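Local coordinates for ubiquitin-conjugating enzyme-like protein (Leishmania mexicana, PDB 6ZM3) that probably acts, as a catalytically inactive ubiquitin-conjugating enzyme variant of the UBE2V type, beside an active E2 partner in building ubiquitin chains, at residues B[28-33]-B[47-52]; B[53-58]-B[128-133]; B[60-65]-B[79-84]; B[87-92]-B[118-123]. All coordinates share one frame; numbering follows the deposited sequence.

Contact 1. Residues B[28-33]-B[47-52]; sequences QNVSVG and GTIVGP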
loop_
_atom_site.group_PDB
_atom_site.type_symbol
_atom_site.label_atom_id
_atom_site.label_comp_id
_atom_site.label_asym_id
_atom_site.label_seq_id
_atom_site.Cartn_x
_atom_site.Cartn_y
_atom_site.Cartn_z
ATOM N N GLN B 28 4.093 -13.530 11.113
ATOM C CA GLN B 28 3.586 -12.270 10.598
ATOM C C GLN B 28 4.774 -11.370 10.292
ATOM O O GLN B 28 4.820 -10.219 10.723
ATOM C CB GLN B 28 2.542 -11.644 11.533
ATOM C CG GLN B 28 2.918 -11.684 13.009
ATOM C CD GLN B 28 2.331 -10.532 13.790
ATOM O OE1 GLN B 28 1.114 -10.341 13.847
ATOM N NE2 GLN B 28 3.205 -9.745 14.400
ATOM N N ASN B 29 5.748 -11.924 9.561
ATOM C CA ASN B 29 6.800 -11.077 9.021
ATOM C C ASN B 29 6.987 -11.336 7.524
ATOM O O ASN B 29 7.661 -10.562 6.835
ATOM C CB ASN B 29 7.994 -11.001 9.979
ATOM C CG ASN B 29 8.731 -12.322 10.064
ATOM O OD1 ASN B 29 9.003 -12.945 9.041
ATOM N ND2 ASN B 29 9.055 -12.774 11.261
ATOM N N VAL B 30 6.379 -12.418 7.024
ATOM C CA VAL B 30 6.358 -12.721 5.597
ATOM C C VAL B 30 4.984 -13.267 5.189
ATOM O O VAL B 30 4.328 -13.975 5.962
ATOM C CB VAL B 30 7.515 -13.680 5.251
ATOM C CG1 VAL B 30 7.244 -14.550 4.048
ATOM C CG2 VAL B 30 8.852 -12.974 5.097
ATOM N N SER B 31 4.531 -12.956 3.964
ATOM C CA SER B 31 3.225 -13.440 3.531
ATOM C C SER B 31 3.136 -13.538 2.021
ATOM O O SER B 31 3.725 -12.700 1.322
ATOM C CB SER B 31 2.137 -12.547 4.042
ATOM O OG SER B 31 0.906 -13.170 3.770
ATOM N N VAL B 32 2.397 -14.552 1.554
ATOM C CA VAL B 32 2.153 -14.766 0.136
ATOM C C VAL B 32 0.682 -15.105 -0.014
ATOM O O VAL B 32 0.106 -15.782 0.834
ATOM C CB VAL B 32 3.011 -15.915 -0.430
ATOM C CG1 VAL B 32 2.978 -15.961 -1.943
ATOM C CG2 VAL B 32 4.439 -15.898 0.077
ATOM N N GLY B 33 0.117 -14.735 -1.160
ATOM C CA GLY B 33 -1.301 -14.937 -1.375
ATOM C C GLY B 33 -1.613 -14.698 -2.841
ATOM O O GLY B 33 -0.848 -14.020 -3.531
ATOM N N GLY B 47 3.347 -10.847 -2.691
ATOM C CA GLY B 47 4.186 -11.143 -1.545
ATOM C C GLY B 47 4.376 -9.908 -0.672
ATOM O O GLY B 47 4.364 -8.758 -1.133
ATOM N N THR B 48 4.489 -10.166 0.618
ATOM C CA THR B 48 4.832 -9.161 1.590
ATOM C C THR B 48 6.041 -9.648 2.368
ATOM O O THR B 48 6.021 -10.790 2.843
ATOM C CB THR B 48 3.673 -8.937 2.580
ATOM O OG1 THR B 48 2.541 -8.568 1.789
ATOM C CG2 THR B 48 3.972 -7.869 3.614
ATOM N N ILE B 49 6.998 -8.727 2.599
ATOM C CA ILE B 49 8.025 -8.862 3.626
ATOM C C ILE B 49 7.978 -7.651 4.552
ATOM O O ILE B 49 7.986 -6.518 4.074
ATOM C CB ILE B 49 9.421 -8.952 2.967
ATOM C CG1 ILE B 49 9.612 -10.265 2.202
ATOM C CG2 ILE B 49 10.508 -8.702 4.006
ATOM C CD1 ILE B 49 10.701 -10.214 1.120
ATOM N N VAL B 50 7.958 -7.904 5.864
ATOM C CA VAL B 50 8.168 -6.893 6.878
ATOM C C VAL B 50 9.666 -6.848 7.202
ATOM O O VAL B 50 10.256 -7.836 7.668
ATOM C CB VAL B 50 7.284 -7.199 8.108
ATOM C CG1 VAL B 50 7.409 -6.160 9.215
ATOM C CG2 VAL B 50 5.823 -7.371 7.692
ATOM N N GLY B 51 10.293 -5.699 6.919
ATOM C CA GLY B 51 11.737 -5.575 7.073
ATOM C C GLY B 51 12.153 -5.944 8.495
ATOM O O GLY B 51 11.487 -5.575 9.449
ATOM N N PRO B 52 13.222 -6.754 8.684
ATOM C CA PRO B 52 13.604 -7.198 10.029
ATOM C C PRO B 52 14.094 -6.111 10.972
ATOM O O PRO B 52 14.664 -5.125 10.518
ATOM C CB PRO B 52 14.754 -8.182 9.780
ATOM C CG PRO B 52 15.269 -7.833 8.394
ATOM C CD PRO B 52 14.075 -7.305 7.619
HETATM O O HOH W 1 1.194 -10.705 0.117
#

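Contact 2. Residues B[53-58]-B[128-133]; sequences PSTTFE and QNRKLV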
loop_
_atom_site.group_PDB
_atom_site.type_symbol
_atom_site.label_atom_id
_atom_site.label_comp_id
_atom_site.label_asym_id
_atom_site.label_seq_id
_atom_site.Cartn_x
_atom_site.Cartn_y
_atom_site.Cartn_z
ATOM N N PRO B 53 13.929 -6.295 12.304
ATOM C CA PRO B 53 14.378 -5.322 13.301
ATOM C C PRO B 53 15.885 -5.082 13.253
ATOM O O PRO B 53 16.638 -5.951 12.805
ATOM C CB PRO B 53 14.111 -6.004 14.648
ATOM C CG PRO B 53 13.120 -7.093 14.349
ATOM C CD PRO B 53 13.369 -7.505 12.911
ATOM N N SER B 54 16.302 -3.899 13.727
ATOM C CA SER B 54 17.710 -3.531 13.838
ATOM C C SER B 54 18.446 -3.662 12.498
ATOM O O SER B 54 19.544 -4.213 12.400
ATOM C CB SER B 54 18.363 -4.298 14.953
ATOM O OG SER B 54 17.634 -4.071 16.149
ATOM N N THR B 55 17.810 -3.122 11.459
ATOM C CA THR B 55 18.308 -3.060 10.099
ATOM C C THR B 55 17.771 -1.741 9.543
ATOM O O THR B 55 16.916 -1.129 10.185
ATOM C CB THR B 55 17.848 -4.270 9.269
ATOM O OG1 THR B 55 16.453 -4.143 8.971
ATOM C CG2 THR B 55 18.103 -5.626 9.904
ATOM N N THR B 56 18.272 -1.314 8.382
ATOM C CA THR B 56 17.766 -0.112 7.725
ATOM C C THR B 56 16.502 -0.439 6.927
ATOM O O THR B 56 15.873 0.447 6.360
ATOM C CB THR B 56 18.785 0.421 6.714
ATOM O OG1 THR B 56 19.235 -0.729 5.998
ATOM C CG2 THR B 56 19.940 1.136 7.386
ATOM N N PHE B 57 16.119 -1.717 6.909
ATOM C CA PHE B 57 14.850 -2.137 6.334
ATOM C C PHE B 57 13.721 -2.192 7.373
ATOM O O PHE B 57 12.583 -2.423 6.978
ATOM C CB PHE B 57 14.985 -3.525 5.698
ATOM C CG PHE B 57 16.021 -3.683 4.610
ATOM C CD1 PHE B 57 17.338 -4.000 4.929
ATOM C CD2 PHE B 57 15.679 -3.568 3.266
ATOM C CE1 PHE B 57 18.301 -4.138 3.939
ATOM C CE2 PHE B 57 16.630 -3.758 2.271
ATOM C CZ PHE B 57 17.944 -4.040 2.608
ATOM N N GLU B 58 14.008 -1.985 8.672
ATOM C CA GLU B 58 13.147 -2.461 9.751
ATOM C C GLU B 58 11.721 -1.924 9.624
ATOM O O GLU B 58 11.522 -0.729 9.421
ATOM C CB GLU B 58 13.694 -2.177 11.157
ATOM C CG GLU B 58 13.801 -0.706 11.516
ATOM C CD GLU B 58 14.437 -0.423 12.882
ATOM O OE1 GLU B 58 14.406 0.727 13.307
ATOM O OE2 GLU B 58 14.952 -1.363 13.524
ATOM N N GLN B 128 26.257 -7.972 6.584
ATOM C CA GLN B 128 26.794 -7.159 5.506
ATOM C C GLN B 128 25.730 -6.215 4.931
ATOM O O GLN B 128 26.069 -5.148 4.429
ATOM C CB GLN B 128 27.444 -8.026 4.432
ATOM C CG GLN B 128 26.477 -8.881 3.619
ATOM C CD GLN B 128 26.992 -9.062 2.207
ATOM O OE1 GLN B 128 28.199 -9.097 1.967
ATOM N NE2 GLN B 128 26.091 -9.168 1.243
ATOM N N ASN B 129 24.451 -6.604 5.004
ATOM C CA ASN B 129 23.409 -5.930 4.236
ATOM C C ASN B 129 22.551 -5.056 5.146
ATOM O O ASN B 129 21.884 -4.143 4.670
ATOM C CB ASN B 129 22.505 -6.905 3.472
ATOM C CG ASN B 129 23.217 -7.746 2.435
ATOM O OD1 ASN B 129 24.204 -7.314 1.848
ATOM N ND2 ASN B 129 22.727 -8.952 2.191
ATOM N N ARG B 130 22.596 -5.318 6.456
ATOM C CA ARG B 130 21.707 -4.700 7.426
ATOM C C ARG B 130 21.954 -3.189 7.566
ATOM O O ARG B 130 21.243 -2.512 8.309
ATOM C CB ARG B 130 21.701 -5.515 8.731
ATOM C CG ARG B 130 22.762 -5.147 9.756
ATOM C CD ARG B 130 22.345 -5.586 11.152
ATOM N NE ARG B 130 22.733 -6.963 11.413
ATOM C CZ ARG B 130 23.483 -7.392 12.436
ATOM N NH1 ARG B 130 23.923 -6.553 13.360
ATOM N NH2 ARG B 130 23.771 -8.680 12.539
ATOM N N LYS B 131 22.939 -2.646 6.835
ATOM C CA LYS B 131 23.238 -1.234 6.968
ATOM C C LYS B 131 23.174 -0.553 5.613
ATOM O O LYS B 131 23.488 0.626 5.549
ATOM C CB LYS B 131 24.623 -0.992 7.588
ATOM C CG LYS B 131 24.744 -1.417 9.042
ATOM C CD LYS B 131 26.164 -1.468 9.559
ATOM C CE LYS B 131 26.227 -2.105 10.932
ATOM N NZ LYS B 131 26.139 -3.585 10.855
ATOM N N LEU B 132 22.794 -1.286 4.553
ATOM C CA LEU B 132 22.675 -0.674 3.241
ATOM C C LEU B 132 21.662 0.463 3.332
ATOM O O LEU B 132 20.589 0.297 3.905
ATOM C CB LEU B 132 22.273 -1.741 2.213
ATOM C CG LEU B 132 23.321 -2.824 1.940
ATOM C CD1 LEU B 132 22.759 -3.932 1.063
ATOM C CD2 LEU B 132 24.569 -2.255 1.280
ATOM N N VAL B 133 22.041 1.642 2.826
ATOM C CA VAL B 133 21.179 2.814 2.881
ATOM C C VAL B 133 19.992 2.512 1.973
ATOM O O VAL B 133 20.201 2.104 0.839
ATOM C CB VAL B 133 21.919 4.074 2.396
ATOM C CG1 VAL B 133 20.954 5.220 2.071
ATOM C CG2 VAL B 133 22.991 4.503 3.393
#

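Contact 3. Residues B[60-65]-B[79-84]; sequences RILSLE and IRFLSK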
loop_
_atom_site.group_PDB
_atom_site.type_symbol
_atom_site.label_atom_id
_atom_site.label_comp_id
_atom_site.label_asym_id
_atom_site.label_seq_id
_atom_site.Cartn_x
_atom_site.Cartn_y
_atom_site.Cartn_z
ATOM N N ARG B 60 9.534 -1.886 7.526
ATOM C CA ARG B 60 8.963 -1.468 6.259
ATOM C C ARG B 60 8.052 -2.584 5.748
ATOM O O ARG B 60 8.439 -3.764 5.736
ATOM C CB ARG B 60 10.007 -1.145 5.182
ATOM C CG ARG B 60 10.869 0.080 5.491
ATOM C CD ARG B 60 11.983 0.328 4.503
ATOM N NE ARG B 60 12.654 1.603 4.774
ATOM C CZ ARG B 60 13.104 2.405 3.818
ATOM N NH1 ARG B 60 13.005 2.044 2.555
ATOM N NH2 ARG B 60 13.667 3.558 4.121
ATOM N N ILE B 61 6.872 -2.190 5.235
ATOM C CA ILE B 61 5.970 -3.152 4.603
ATOM C C ILE B 61 6.327 -3.236 3.127
ATOM O O ILE B 61 5.983 -2.351 2.356
ATOM C CB ILE B 61 4.485 -2.768 4.854
ATOM C CG1 ILE B 61 4.194 -2.829 6.354
ATOM C CG2 ILE B 61 3.545 -3.707 4.103
ATOM C CD1 ILE B 61 2.960 -2.075 6.780
ATOM N N LEU B 62 7.138 -4.236 2.754
ATOM C CA LEU B 62 7.640 -4.295 1.393
ATOM C C LEU B 62 6.775 -5.245 0.563
ATOM O O LEU B 62 6.576 -6.403 0.927
ATOM C CB LEU B 62 9.112 -4.743 1.467
ATOM C CG LEU B 62 10.023 -3.917 2.381
ATOM C CD1 LEU B 62 11.396 -4.569 2.451
ATOM C CD2 LEU B 62 10.178 -2.470 1.893
ATOM N N SER B 63 6.366 -4.802 -0.637
ATOM C CA SER B 63 5.478 -5.551 -1.508
ATOM C C SER B 63 6.287 -6.147 -2.660
ATOM O O SER B 63 7.187 -5.488 -3.193
ATOM C CB SER B 63 4.334 -4.702 -2.069
ATOM O OG SER B 63 3.391 -4.339 -1.034
ATOM N N LEU B 64 5.918 -7.375 -3.029
ATOM C CA LEU B 64 6.540 -8.104 -4.128
ATOM C C LEU B 64 5.477 -8.712 -5.032
ATOM O O LEU B 64 4.344 -8.973 -4.605
ATOM C CB LEU B 64 7.408 -9.215 -3.520
ATOM C CG LEU B 64 8.520 -8.749 -2.589
ATOM C CD1 LEU B 64 8.088 -8.831 -1.114
ATOM C CD2 LEU B 64 9.776 -9.611 -2.836
ATOM N N GLU B 65 5.849 -8.991 -6.280
ATOM C CA GLU B 65 5.010 -9.776 -7.153
ATOM C C GLU B 65 5.770 -11.059 -7.469
ATOM O O GLU B 65 7.003 -11.000 -7.632
ATOM C CB GLU B 65 4.795 -9.031 -8.463
ATOM C CG GLU B 65 3.866 -9.758 -9.413
ATOM C CD GLU B 65 3.264 -8.805 -10.434
ATOM O OE1 GLU B 65 2.121 -8.290 -10.195
ATOM O OE2 GLU B 65 3.946 -8.563 -11.446
ATOM N N ILE B 79 10.478 -13.385 -8.963
ATOM C CA ILE B 79 10.150 -12.497 -7.862
ATOM C C ILE B 79 10.680 -11.105 -8.220
ATOM O O ILE B 79 11.858 -10.947 -8.551
ATOM C CB ILE B 79 10.713 -13.031 -6.524
ATOM C CG1 ILE B 79 10.329 -14.501 -6.272
ATOM C CG2 ILE B 79 10.355 -12.140 -5.334
ATOM C CD1 ILE B 79 10.530 -14.942 -4.817
ATOM N N ARG B 80 9.797 -10.100 -8.141
ATOM C CA ARG B 80 10.157 -8.701 -8.342
ATOM C C ARG B 80 9.708 -7.930 -7.101
ATOM O O ARG B 80 8.552 -8.059 -6.675
ATOM C CB ARG B 80 9.324 -8.145 -9.500
ATOM C CG ARG B 80 9.962 -7.020 -10.302
ATOM C CD ARG B 80 9.216 -6.722 -11.596
ATOM N NE ARG B 80 7.762 -6.877 -11.481
ATOM C CZ ARG B 80 6.878 -5.872 -11.361
ATOM N NH1 ARG B 80 7.286 -4.613 -11.353
ATOM N NH2 ARG B 80 5.579 -6.125 -11.272
ATOM N N PHE B 81 10.585 -7.083 -6.565
ATOM C CA PHE B 81 10.139 -6.153 -5.541
ATOM C C PHE B 81 9.343 -5.036 -6.211
ATOM O O PHE B 81 9.764 -4.506 -7.248
ATOM C CB PHE B 81 11.309 -5.574 -4.747
ATOM C CG PHE B 81 11.815 -6.429 -3.610
ATOM C CD1 PHE B 81 12.752 -7.434 -3.848
ATOM C CD2 PHE B 81 11.392 -6.209 -2.309
ATOM C CE1 PHE B 81 13.227 -8.208 -2.799
ATOM C CE2 PHE B 81 11.884 -6.965 -1.265
ATOM C CZ PHE B 81 12.814 -7.954 -1.517
ATOM N N LEU B 82 8.206 -4.685 -5.605
ATOM C CA LEU B 82 7.445 -3.513 -6.026
ATOM C C LEU B 82 7.884 -2.306 -5.208
ATOM O O LEU B 82 7.949 -1.198 -5.749
ATOM C CB LEU B 82 5.949 -3.756 -5.838
ATOM C CG LEU B 82 5.336 -4.859 -6.700
ATOM C CD1 LEU B 82 3.818 -4.846 -6.553
ATOM C CD2 LEU B 82 5.712 -4.716 -8.163
ATOM N N SER B 83 8.105 -2.520 -3.895
ATOM C CA SER B 83 8.759 -1.565 -3.029
ATOM C C SER B 83 10.246 -1.529 -3.360
ATOM O O SER B 83 10.875 -2.580 -3.376
ATOM C CB SER B 83 8.582 -1.962 -1.578
ATOM O OG SER B 83 7.203 -2.022 -1.205
ATOM N N LYS B 84 10.802 -0.323 -3.517
ATOM C CA LYS B 84 12.221 -0.111 -3.786
ATOM C C LYS B 84 13.086 -0.535 -2.595
ATOM O O LYS B 84 12.815 -0.178 -1.448
ATOM C CB LYS B 84 12.495 1.358 -4.130
ATOM C CG LYS B 84 13.738 1.553 -4.989
ATOM C CD LYS B 84 13.906 2.961 -5.505
ATOM C CE LYS B 84 14.831 3.029 -6.696
ATOM N NZ LYS B 84 14.857 4.406 -7.237
HETATM O O HOH W 2 13.730 -0.284 1.069
#

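Contact 4. Residues B[87-92]-B[118-123]; sequences LPCVDS and SELRKE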
loop_
_atom_site.group_PDB
_atom_site.type_symbol
_atom_site.label_atom_id
_atom_site.label_comp_id
_atom_site.label_asym_id
_atom_site.label_seq_id
_atom_site.Cartn_x
_atom_site.Cartn_y
_atom_site.Cartn_z
ATOM N N LEU B 87 19.435 -3.945 -1.999
ATOM C CA LEU B 87 19.815 -5.289 -1.596
ATOM C C LEU B 87 20.578 -5.911 -2.759
ATOM O O LEU B 87 20.186 -5.791 -3.910
ATOM C CB LEU B 87 18.531 -6.075 -1.271
ATOM C CG LEU B 87 18.719 -7.370 -0.485
ATOM C CD1 LEU B 87 19.140 -7.064 0.954
ATOM C CD2 LEU B 87 17.439 -8.221 -0.520
ATOM N N PRO B 88 21.721 -6.585 -2.506
ATOM C CA PRO B 88 22.585 -7.077 -3.585
ATOM C C PRO B 88 21.899 -7.974 -4.602
ATOM O O PRO B 88 22.085 -7.774 -5.795
ATOM C CB PRO B 88 23.721 -7.816 -2.856
ATOM C CG PRO B 88 23.736 -7.194 -1.491
ATOM C CD PRO B 88 22.287 -6.842 -1.175
ATOM N N CYS B 89 21.033 -8.899 -4.147
ATOM C CA CYS B 89 20.437 -9.843 -5.074
ATOM C C CYS B 89 19.274 -9.227 -5.847
ATOM O O CYS B 89 18.636 -9.908 -6.644
ATOM C CB CYS B 89 19.996 -11.120 -4.358
ATOM S SG CYS B 89 18.797 -10.804 -3.033
ATOM N N VAL B 90 18.975 -7.950 -5.587
ATOM C CA VAL B 90 17.883 -7.285 -6.296
ATOM C C VAL B 90 18.446 -6.315 -7.329
ATOM O O VAL B 90 19.191 -5.408 -6.966
ATOM C CB VAL B 90 16.993 -6.529 -5.295
ATOM C CG1 VAL B 90 15.822 -5.876 -6.029
ATOM C CG2 VAL B 90 16.463 -7.480 -4.227
ATOM N N ASP B 91 18.061 -6.502 -8.603
ATOM C CA ASP B 91 18.545 -5.637 -9.678
ATOM C C ASP B 91 17.823 -4.297 -9.653
ATOM O O ASP B 91 16.937 -4.079 -8.837
ATOM C CB ASP B 91 18.294 -6.229 -11.058
ATOM C CG ASP B 91 18.933 -7.585 -11.297
ATOM O OD1 ASP B 91 19.865 -7.924 -10.563
ATOM O OD2 ASP B 91 18.482 -8.282 -12.226
ATOM N N SER B 92 18.205 -3.400 -10.579
ATOM C CA SER B 92 17.774 -2.012 -10.488
ATOM C C SER B 92 16.314 -1.862 -10.932
ATOM O O SER B 92 15.715 -0.802 -10.749
ATOM C CB SER B 92 18.704 -1.094 -11.259
ATOM O OG SER B 92 18.655 -1.434 -12.638
ATOM N N SER B 118 10.984 -15.653 3.196
ATOM C CA SER B 118 11.719 -15.690 4.450
ATOM C C SER B 118 13.207 -15.498 4.191
ATOM O O SER B 118 13.865 -14.843 4.980
ATOM C CB SER B 118 11.478 -16.944 5.255
ATOM O OG SER B 118 10.527 -16.671 6.259
ATOM N N GLU B 119 13.688 -16.098 3.094
ATOM C CA GLU B 119 15.089 -16.072 2.689
ATOM C C GLU B 119 15.506 -14.698 2.153
ATOM O O GLU B 119 16.650 -14.287 2.386
ATOM C CB GLU B 119 15.436 -17.217 1.739
ATOM C CG GLU B 119 15.419 -18.597 2.415
ATOM C CD GLU B 119 16.534 -18.836 3.420
ATOM O OE1 GLU B 119 17.684 -18.526 3.073
ATOM O OE2 GLU B 119 16.249 -19.242 4.574
ATOM N N LEU B 120 14.609 -13.991 1.444
ATOM C CA LEU B 120 14.855 -12.581 1.134
ATOM C C LEU B 120 14.887 -11.721 2.396
ATOM O O LEU B 120 15.697 -10.794 2.523
ATOM C CB LEU B 120 13.825 -12.101 0.110
ATOM C CG LEU B 120 14.062 -12.657 -1.283
ATOM C CD1 LEU B 120 12.861 -12.430 -2.196
ATOM C CD2 LEU B 120 15.317 -12.007 -1.881
ATOM N N ARG B 121 14.030 -12.040 3.377
ATOM C CA ARG B 121 14.021 -11.308 4.628
ATOM C C ARG B 121 15.297 -11.533 5.443
ATOM O O ARG B 121 15.818 -10.598 6.037
ATOM C CB ARG B 121 12.766 -11.633 5.449
ATOM C CG ARG B 121 12.539 -10.644 6.578
ATOM C CD ARG B 121 11.274 -11.000 7.322
ATOM N NE ARG B 121 11.130 -10.354 8.605
ATOM C CZ ARG B 121 11.614 -10.836 9.756
ATOM N NH1 ARG B 121 12.367 -11.931 9.786
ATOM N NH2 ARG B 121 11.380 -10.189 10.876
ATOM N N LYS B 122 15.823 -12.758 5.439
ATOM C CA LYS B 122 17.092 -13.012 6.108
ATOM C C LYS B 122 18.206 -12.227 5.407
ATOM O O LYS B 122 19.060 -11.679 6.088
ATOM C CB LYS B 122 17.429 -14.506 6.075
ATOM C CG LYS B 122 16.501 -15.443 6.842
ATOM C CD LYS B 122 17.178 -16.759 7.193
ATOM N N GLU B 123 18.167 -12.128 4.064
ATOM C CA GLU B 123 19.166 -11.394 3.288
ATOM C C GLU B 123 19.306 -9.968 3.805
ATOM O O GLU B 123 20.381 -9.387 3.704
ATOM C CB GLU B 123 18.824 -11.286 1.797
ATOM C CG GLU B 123 19.144 -12.509 0.966
ATOM C CD GLU B 123 20.610 -12.747 0.629
ATOM O OE1 GLU B 123 21.476 -11.962 1.090
ATOM O OE2 GLU B 123 20.891 -13.724 -0.088
HETATM O O HOH W 3 21.483 -10.292 -1.418
#

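Contact 1. Residues B[28-33]-B[47-52]
Val-30 and Ile-49 face the same side of the sheet and lie side by side, with Val-30 CG2 4.0 Å from Ile-49 CG1. Val-30 has CG1 anti to the backbone N (chi1 153°), which leaves CG2 as the branch turned to the isoleucine; the valine also touches Leu-117 of helix 113-125. On the reverse side Ser-31 and Thr-48 stand abreast, their CB atoms 4.2 Å apart. Their hydroxyls do not bond each other. A water sits 3.0 Å from Thr-48 OG1 and makes a weak link to Ser-31 O.

The backbone explains this pairing. Ser-31 and Thr-48 form a hydrogen-bonded antiparallel pair, Ser-31 N giving to Thr-48 O at 2.9 Å and Thr-48 N to Ser-31 O at 2.7 Å. Val-30/Ile-49 and Val-32/Gly-47 are the non-hydrogen-bonded pairs to either side; facing a glycine, Val-32 packs instead on Leu-117 and Ile-66. At the open end of the ladder Val-50 N reaches Asn-29 O at 2.8 Å in an almost straight bond (N-H...O 173°), while Val-50 CB rests 3.6 Å from the same oxygen.

Another protein chain packs against Ser-31, Thr-48 and Val-50, whereas the Val-30 side meets the helix. The short strand axes run at 173°, almost exactly antiparallel; consecutive in the chain, strands 30-34 and 44-50 form a beta hairpin that opens the antiparallel meander of the ubiquitin-conjugating (UBC) fold.

Contact 2. Residues B[53-58]-B[128-133]
The Phe-57 ring meets Asn-129 O at its edge, near the ring plane, with CE1 3.7 Å from the oxygen; residues 128-133 place nothing over either face. The other flat group, the Arg-130 guanidinium, has Ser-54 O obliquely disposed to it, but the closer touch is made nearer the backbone, where Arg-130 CD lies 3.4 Å from Ser-54 O. Arg-130 and Thr-55 side chains cross at about a right angle, Thr-55 CG2 meeting Arg-130 CB at 3.8 Å.

Thr-56 makes both polar links. Its OG1, set between the backbone N and the carbonyl carbon (chi1 45°), donates to Leu-132 O at 2.7 Å, only 20° from the carbonyl plane. Its backbone N reaches Arg-130 O at 3.2 Å from above that carbonyl's plane, 39° out of it, a poorer geometry. Thr-55 OG1 is bonded to Pro-52 O instead.

Two type I turns, Thr-55 to Glu-58 and Asn-129 to Leu-132, are thereby tied together. The first belongs to the connection between strands 44-50 and 61-67, the second to the chain following helix 113-125; Phe-57 reaches Met-124 of that helix, and Asn-129 ND2 bonds the Glu-123 carbonyl near its end.

Contact 3. Residues B[60-65]-B[79-84]
Ser-63 and Ser-83 are joined by a backbone-to-side-chain bond: the backbone N of Ser-63 gives its hydrogen to Ser-83 OG at 3.0 Å, so a side-chain hydroxyl serves where a strand would offer a carbonyl. Ser-83 holds OG anti to its carbonyl carbon (chi1 -60°), which brings the oxygen over to that N-H. Ser-63 O is gripped twice, by Leu-82 N at 2.7 Å and by Ser-83 N at 3.2 Å. With two residues set against one, and Leu-82 at a helical psi of -41°, this resembles a classic beta bulge, at the point where strand 78-81 ends.

Beyond it the hairpin of strands 61-67 and 78-81, the last pair of the antiparallel sheet of the UBC fold, is regular. Glu-65 and Arg-80 exchange both backbone bonds, Glu-65 N to Arg-80 O at 2.9 Å and Arg-80 N to Glu-65 O at 3.0 Å. Their side chains lie alongside each other and close a salt bridge, Arg-80 NH2 to Glu-65 OE2 at 2.9 Å. The carboxylate oxygen lies in the guanidinium plane, yet the nitrogen comes from above the carboxylate plane, 65° out of it. OE1 of Glu-65 pairs with Arg-35, so both oxygens have a cationic partner.

On the opposite side of the sheet Leu-64 CD2 sits over the centre of the Phe-81 ring, 3.5 Å from its centroid, a CH-pi contact. The same methyl touches Ile-79 CG2 at 3.6 Å, and helix 113-125 closes over this apolar patch through Leu-117, Cys-116 and Met-124.

Contact 4. Residues B[87-92]-B[118-123]
Leu-87 extends to helix 113-125 with CG anti to the backbone N (chi1 -164°), and its two methyls divide the work at Glu-123: CD1 lies 3.8 Å from the carbonyl O of Glu-123, CD2 4.1 Å from its CB. The two side chains cross at about a right angle. In Cys-89 the sulfur stands between the backbone N and the carbonyl carbon (chi1 58°), which directs SG at the helix, 3.9 Å from Leu-120 CD2. Glu-123 bends at its second torsion (chi2 -75°), bringing its carboxylate back to the loop while its CG passes 4.4 Å from Cys-89 SG.

The polar link is indirect and weak. One water accepts from Cys-89 N at 3.1 Å and donates to Glu-123 OE1 at 3.0 Å. Leu-87 to Val-90 form a type I turn, closed by Val-90 N to Leu-87 O at 3.0 Å; it presents Leu-87 and Cys-89 to the helix together.

Leu-120 also packs on Ile-79 and Phe-101, and Leu-87 on Phe-57, so the contact extends the hydrophobic interior. The arrangement is that of the UBC fold, in which the long segment following the fourth strand lies against the helix behind the sheet; in active E2 enzymes this segment carries the catalytic cysteine, which ubiquitin E2 variants (UEVs) lack; Cys-89 here is buried against Leu-120, and nothing in its setting marks it as that residue.

Contacts 1 and 3 are the two hairpins of one four-stranded antiparallel sheet, their centres about 9 Å apart, and strands 44-50 and 61-67 join them through backbone bonds. Helix 113-125 packs across one side of that sheet; contact 4, about 10 Å from the centre of contact 3 and 13 Å from that of contact 1, ties the helix to the 87-92 loop. Contact 1 closes before the others open, and contact 3 before contact 4; contact 2, whose segments are 70 residues apart in sequence, encloses both 3 and 4 and touches contact 4 through Phe-57 and Asn-129. Another protein chain, probably the E2 partner, reaches contacts 1 and 3 but neither of the others.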